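Local coordinates for protein methyltransferase (Streptococcus mutans, PDB 2B78) that is a putative S-adenosylmethionine-dependent methyltransferase that probably binds RNA and transfers methyl groups from S-adenosylmethionine, its natural substrate being undefined, at residues Lys84-Phe88 / Ser364-Val368; Lys92-Ala96 / Ile176-Gly180; Val228-Met232 / Ala257-Asp261. All blocks are in the same frame, centred on the assembly; numbering follows the deposited sequence.

Interaction 1 (Lys84-Phe88 / Ser364-Val368); sequences KRKNF and SDFAV
R85, just before the short helix 86-90, and F88 within it reach the loop 364-368, each meeting it in its own way. R85 uses the edge of its guanidinium. NH2 donates to the backbone O of D365 at 2.8 Å, with an N-H...O angle of 155°. That oxygen lies close to the guanidinium plane, while NH2 is tilted 27° from the plane of the carbonyl. The arginine chain is extended from CG to NE, which carries the guanidinium to the D365 carbonyl. The CB of A367 lies obliquely to the guanidinium, 3.9 Å from NH2.

F88 meets D365 with a ring face. CB of D365 sits over it, 4.2 Å from the ring centroid and displaced toward the rim, a CH-pi contact. The two side chains cross at about a right angle. At the ring edge lies OG of S364, in the ring plane and 3.0 Å from CZ. The carboxylate of D365 is engaged elsewhere: OD1 forms a salt bridge with R200 and OD2 accepts from R98 N.

NH2 of R85 also forms a salt bridge with D105, NE bonds to R98 O and NH1 to S81 O. Helix 71-83, helix 86-90 and strand 96-101 are thus joined to the loop that leads from strand 355-360 to strand 379-384 of the methyltransferase sheet.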
# COMPACT_ATOMS: atom_id res chain seq x y z
N LYS A 84 -10.45 -13.74 10.31
CA LYS A 84 -9.00 -13.80 10.33
C LYS A 84 -8.39 -12.57 11.00
O LYS A 84 -7.20 -12.56 11.31
CB LYS A 84 -8.43 -13.89 8.91
CG LYS A 84 -9.11 -14.91 8.01
CD LYS A 84 -8.42 -14.97 6.65
CE LYS A 84 -9.22 -15.79 5.65
NZ LYS A 84 -9.57 -17.14 6.17
N ARG A 85 -9.21 -11.56 11.25
CA ARG A 85 -8.72 -10.31 11.83
C ARG A 85 -9.19 -9.95 13.24
O ARG A 85 -9.04 -8.80 13.66
CB ARG A 85 -9.06 -9.16 10.87
CG ARG A 85 -8.43 -9.29 9.48
CD ARG A 85 -8.89 -8.17 8.56
NE ARG A 85 -8.07 -8.05 7.35
CZ ARG A 85 -8.09 -8.90 6.32
NH1 ARG A 85 -8.88 -9.96 6.34
NH2 ARG A 85 -7.31 -8.67 5.27
N LYS A 86 -9.73 -10.93 13.97
CA LYS A 86 -10.21 -10.69 15.33
C LYS A 86 -9.24 -9.95 16.25
O LYS A 86 -9.66 -9.10 17.04
CB LYS A 86 -10.61 -12.01 15.99
CG LYS A 86 -11.91 -12.59 15.49
CD LYS A 86 -12.18 -13.97 16.10
CE LYS A 86 -11.14 -14.98 15.63
NZ LYS A 86 -11.46 -16.36 16.10
N ASN A 87 -7.95 -10.26 16.15
CA ASN A 87 -6.95 -9.61 16.99
C ASN A 87 -6.80 -8.12 16.69
O ASN A 87 -6.49 -7.33 17.58
CB ASN A 87 -5.60 -10.31 16.86
CG ASN A 87 -5.62 -11.70 17.45
OD1 ASN A 87 -6.35 -11.97 18.40
ND2 ASN A 87 -4.80 -12.60 16.90
N PHE A 88 -7.00 -7.75 15.43
CA PHE A 88 -6.92 -6.35 15.03
C PHE A 88 -8.09 -5.58 15.65
O PHE A 88 -7.89 -4.66 16.46
CB PHE A 88 -6.98 -6.22 13.51
CG PHE A 88 -5.69 -6.58 12.81
CD1 PHE A 88 -4.59 -5.73 12.89
CD2 PHE A 88 -5.58 -7.76 12.08
CE1 PHE A 88 -3.39 -6.05 12.25
CE2 PHE A 88 -4.38 -8.09 11.44
CZ PHE A 88 -3.29 -7.24 11.52
N SER A 364 0.18 -8.43 7.97
CA SER A 364 -0.92 -9.40 7.88
C SER A 364 -2.31 -8.91 7.45
O SER A 364 -3.08 -9.69 6.86
CB SER A 364 -1.05 -10.14 9.20
OG SER A 364 -1.44 -9.24 10.22
N ASP A 365 -2.64 -7.66 7.75
CA ASP A 365 -3.95 -7.15 7.35
C ASP A 365 -4.00 -6.90 5.85
O ASP A 365 -5.06 -6.97 5.24
CB ASP A 365 -4.33 -5.89 8.15
CG ASP A 365 -3.28 -4.80 8.08
OD1 ASP A 365 -2.08 -5.12 8.12
OD2 ASP A 365 -3.67 -3.61 8.01
N PHE A 366 -2.85 -6.58 5.26
CA PHE A 366 -2.80 -6.40 3.81
C PHE A 366 -2.48 -7.82 3.32
O PHE A 366 -1.38 -8.08 2.81
CB PHE A 366 -1.69 -5.42 3.43
CG PHE A 366 -2.09 -3.97 3.57
CD1 PHE A 366 -2.39 -3.21 2.45
CD2 PHE A 366 -2.19 -3.37 4.83
CE1 PHE A 366 -2.77 -1.87 2.57
CE2 PHE A 366 -2.57 -2.04 4.97
CZ PHE A 366 -2.86 -1.29 3.83
N ALA A 367 -3.44 -8.72 3.52
CA ALA A 367 -3.30 -10.13 3.17
C ALA A 367 -2.76 -10.39 1.78
O ALA A 367 -3.21 -9.82 0.78
CB ALA A 367 -4.64 -10.85 3.35
N VAL A 368 -1.78 -11.27 1.71
CA VAL A 368 -1.20 -11.62 0.43
C VAL A 368 -1.68 -13.02 0.04
O VAL A 368 -2.05 -13.82 0.90
CB VAL A 368 0.34 -11.64 0.50
CG1 VAL A 368 0.87 -10.24 0.79
CG2 VAL A 368 0.79 -12.61 1.57

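Interaction 2 (Lys92-Ala96 / Ile176-Gly180); sequences KLTTA and ILENG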
# COMPACT_ATOMS: atom_id res chain seq x y z
N LYS A 92 -6.94 -1.78 20.67
CA LYS A 92 -7.28 -0.39 20.42
C LYS A 92 -6.05 0.50 20.22
O LYS A 92 -6.16 1.72 20.13
CB LYS A 92 -8.17 0.17 21.54
CG LYS A 92 -9.57 -0.45 21.54
CD LYS A 92 -10.54 0.29 22.44
CE LYS A 92 -11.94 -0.32 22.33
NZ LYS A 92 -12.94 0.29 23.28
N LEU A 93 -4.87 -0.12 20.14
CA LEU A 93 -3.62 0.62 19.92
C LEU A 93 -3.56 1.04 18.46
O LEU A 93 -2.88 2.00 18.11
CB LEU A 93 -2.40 -0.26 20.22
CG LEU A 93 -2.03 -0.52 21.68
CD1 LEU A 93 -0.86 -1.50 21.73
CD2 LEU A 93 -1.67 0.78 22.37
N THR A 94 -4.27 0.29 17.61
CA THR A 94 -4.34 0.56 16.18
C THR A 94 -5.80 0.54 15.75
O THR A 94 -6.42 -0.52 15.74
CB THR A 94 -3.57 -0.50 15.39
OG1 THR A 94 -2.17 -0.32 15.62
CG2 THR A 94 -3.86 -0.39 13.89
N THR A 95 -6.34 1.70 15.39
CA THR A 95 -7.74 1.77 15.01
C THR A 95 -7.96 1.94 13.52
O THR A 95 -9.09 2.11 13.06
CB THR A 95 -8.45 2.92 15.76
OG1 THR A 95 -7.89 4.19 15.37
CG2 THR A 95 -8.29 2.74 17.26
N ALA A 96 -6.88 1.86 12.75
CA ALA A 96 -6.99 1.96 11.30
C ALA A 96 -6.14 0.84 10.73
O ALA A 96 -4.95 0.77 11.00
CB ALA A 96 -6.49 3.33 10.81
N ILE A 176 -6.66 8.99 13.94
CA ILE A 176 -6.80 7.56 14.19
C ILE A 176 -5.55 7.22 14.98
O ILE A 176 -4.66 8.07 15.13
CB ILE A 176 -6.90 6.71 12.87
CG1 ILE A 176 -5.70 6.96 11.96
CG2 ILE A 176 -8.22 7.04 12.14
CD1 ILE A 176 -4.49 6.09 12.28
N LEU A 177 -5.49 6.00 15.52
CA LEU A 177 -4.34 5.59 16.29
C LEU A 177 -3.69 4.42 15.58
O LEU A 177 -4.38 3.57 15.01
CB LEU A 177 -4.79 5.15 17.69
CG LEU A 177 -3.82 5.31 18.87
CD1 LEU A 177 -3.73 6.79 19.24
CD2 LEU A 177 -4.33 4.51 20.07
N GLU A 178 -2.35 4.39 15.59
CA GLU A 178 -1.59 3.30 14.99
C GLU A 178 -0.35 3.10 15.84
O GLU A 178 0.44 4.03 16.01
CB GLU A 178 -1.17 3.63 13.55
CG GLU A 178 -0.61 2.42 12.79
CD GLU A 178 0.12 2.81 11.52
OE1 GLU A 178 1.25 3.34 11.62
OE2 GLU A 178 -0.42 2.59 10.41
N ASN A 179 -0.19 1.89 16.37
CA ASN A 179 0.94 1.58 17.23
C ASN A 179 0.88 2.47 18.46
O ASN A 179 1.90 2.78 19.08
CB ASN A 179 2.26 1.82 16.49
CG ASN A 179 2.46 0.87 15.33
OD1 ASN A 179 2.91 1.28 14.26
ND2 ASN A 179 2.14 -0.40 15.54
N GLY A 180 -0.32 2.93 18.80
CA GLY A 180 -0.45 3.77 19.97
C GLY A 180 -0.19 5.25 19.82
O GLY A 180 -0.18 5.97 20.82
O HOH W 1 -2.34 0.64 10.33
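The loop 92-96 lies along the end of strand 174-178 and the turn after it, with T94 and E178 facing each other at a CA-CA distance of 4.1 Å. Two backbone bonds join the two segments. G180 N donates to L93 O at 2.8 Å, and T95 N donates to L177 O at 2.7 Å. The same L177 oxygen also receives a CA-H...O contact from T94.

Two threonine hydroxyls act as acceptors for the other backbone. OG1 of T94 takes the N-H of N179 at 3.1 Å, almost straight at 176°. OG1 of T95 takes the N-H of L177 at 3.0 Å, also nearly straight. T95 holds its hydroxyl between its own backbone N and carbonyl carbon (chi1 64°), which turns OG1 to the strand. T94 instead has OG1 beside its backbone N (chi1 -70°), directed at the turn.

Strands 174-178 and 181-185 form a two-stranded antiparallel hairpin. N179 and G180 form its two-residue, type I' turn, both with positive phi, and the loop 92-96 is bonded to both the strand and this turn. The side chain of N179, its CB directed away from 92-96, touches R200 and N204 of helix 200-210.

Apolar contacts flank these bonds. CB of A96 packs on the end of I176, 3.7 Å from CD1. L93 brings CD2 over G180 CA. L177 lays its CD2 methyl against carbonyl oxygens, 3.3 Å from K92 O, with L93 O close to the same methyl.

E178 points its CB away from the loop, yet a water bridges its OE2 and A96 O, donating to both. Its OE1 forms a salt bridge with R203 on helix 200-210.

Interaction 3 (Val228-Met232 / Ala257-Asp261); sequences VAAAM and ANHLD
L260 puts its branched end against helix 225-232, and most of the contact is apolar. Its CD1 methyl meets three helix side chains. CB of A231 is 3.8 Å away, CG2 of V228 is 3.9 Å away, and SD of M232 is at a similar distance. The CD2 methyl meets the sulfur, 3.7 Å from SD of M232. V228 and L260 cross at about a right angle. In V228, CG2 is anti to the backbone N, and this is the branch that does the touching.

M232 reaches over by its bent chain. CB does not point straight at the loop, but the chain bends at both chi2 (-56°) and chi3 (-67°). SD is thereby brought beside L260 and also lies 3.9 Å from CB of N258.

The loop has its shape from a Schellman motif that ends helix 247-257. H259, with positive phi, is the C-prime residue. L260 N bonds to F255 O and H259 N to E256 O. In this Rossmann-like methyltransferase domain the turn leads from helix 247-257 to strand 265-269, at the edge of the seven-stranded sheet. At this helix end the CB atoms of N258 and L260 point toward helix 225-232, that of H259 away.

No hydrogen bond links 228-232 with 257-261. Within the helix, M232 N bonds to V228 O at 3.0 Å. Nearby, V228 also touches Y183 of strand 181-185 and H254, while N258 rests on I181 and S182. F255 of helix 247-257 touches both A231 and L260.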
# COMPACT_ATOMS: atom_id res chain seq x y z
N VAL A 228 7.10 11.70 12.02
CA VAL A 228 6.43 11.78 13.31
C VAL A 228 6.73 10.51 14.12
O VAL A 228 6.94 10.57 15.33
CB VAL A 228 4.89 11.98 13.13
CG1 VAL A 228 4.24 10.73 12.56
CG2 VAL A 228 4.25 12.36 14.46
N ALA A 229 6.77 9.36 13.44
CA ALA A 229 7.07 8.08 14.09
C ALA A 229 8.47 8.14 14.70
O ALA A 229 8.68 7.80 15.88
CB ALA A 229 6.99 6.94 13.07
N ALA A 230 9.43 8.58 13.90
CA ALA A 230 10.80 8.71 14.37
C ALA A 230 10.89 9.68 15.55
O ALA A 230 11.62 9.45 16.51
CB ALA A 230 11.69 9.17 13.23
N ALA A 231 10.14 10.78 15.48
CA ALA A 231 10.13 11.78 16.54
C ALA A 231 9.64 11.16 17.86
O ALA A 231 10.18 11.45 18.93
CB ALA A 231 9.23 12.96 16.14
N MET A 232 8.61 10.32 17.77
CA MET A 232 8.04 9.66 18.94
C MET A 232 8.98 8.59 19.48
O MET A 232 8.81 8.11 20.60
CB MET A 232 6.69 9.03 18.60
CG MET A 232 5.56 10.04 18.38
SD MET A 232 5.33 11.16 19.77
CE MET A 232 4.74 10.01 21.04
N ALA A 257 -1.04 16.45 16.81
CA ALA A 257 -1.85 15.42 17.46
C ALA A 257 -1.08 14.70 18.54
O ALA A 257 -1.66 14.19 19.49
CB ALA A 257 -2.33 14.41 16.43
N ASN A 258 0.25 14.66 18.39
CA ASN A 258 1.10 13.99 19.36
C ASN A 258 1.81 14.98 20.28
O ASN A 258 2.75 14.62 20.99
CB ASN A 258 2.10 13.10 18.63
CG ASN A 258 1.41 11.99 17.86
OD1 ASN A 258 1.38 11.99 16.62
ND2 ASN A 258 0.84 11.03 18.58
N HIS A 259 1.35 16.22 20.24
CA HIS A 259 1.88 17.31 21.06
C HIS A 259 3.41 17.40 21.03
O HIS A 259 4.04 17.61 22.06
CB HIS A 259 1.40 17.14 22.49
CG HIS A 259 -0.06 16.80 22.60
ND1 HIS A 259 -1.05 17.66 22.19
CD2 HIS A 259 -0.69 15.68 23.03
CE1 HIS A 259 -2.23 17.09 22.36
NE2 HIS A 259 -2.03 15.88 22.86
N LEU A 260 3.99 17.27 19.84
CA LEU A 260 5.43 17.34 19.69
C LEU A 260 5.91 18.75 19.37
O LEU A 260 5.35 19.42 18.51
CB LEU A 260 5.89 16.40 18.57
CG LEU A 260 5.81 14.89 18.86
CD1 LEU A 260 5.86 14.13 17.54
CD2 LEU A 260 6.94 14.47 19.78
N ASP A 261 6.94 19.22 20.07
CA ASP A 261 7.49 20.53 19.78
C ASP A 261 8.33 20.34 18.52
O ASP A 261 9.10 19.38 18.43
CB ASP A 261 8.38 21.01 20.92
CG ASP A 261 9.09 22.31 20.58
OD1 ASP A 261 10.14 22.26 19.93
OD2 ASP A 261 8.57 23.38 20.97

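From the N terminus, the chain passes the N-terminal five-stranded sheet and helix 71-83 and reaches 84-88, where interaction 1 opens. It closes only at 364-368, so the loop it spans holds both other contacts. Interaction 2 opens almost at once, at 92-96, and closes at 176-180, binding the entry to strand 96-101 to the hairpin 174-178/181-185. Interaction 3 follows in series, a short loop from helix 225-232 to the end of helix 247-257. No loops cross. The centres of interactions 2 and 3 are about 15 Å apart, and strand 181-185, which follows interaction 2 directly, touches residues of interaction 3. Interaction 1 ties the 71-101 region to the late part of the methyltransferase domain.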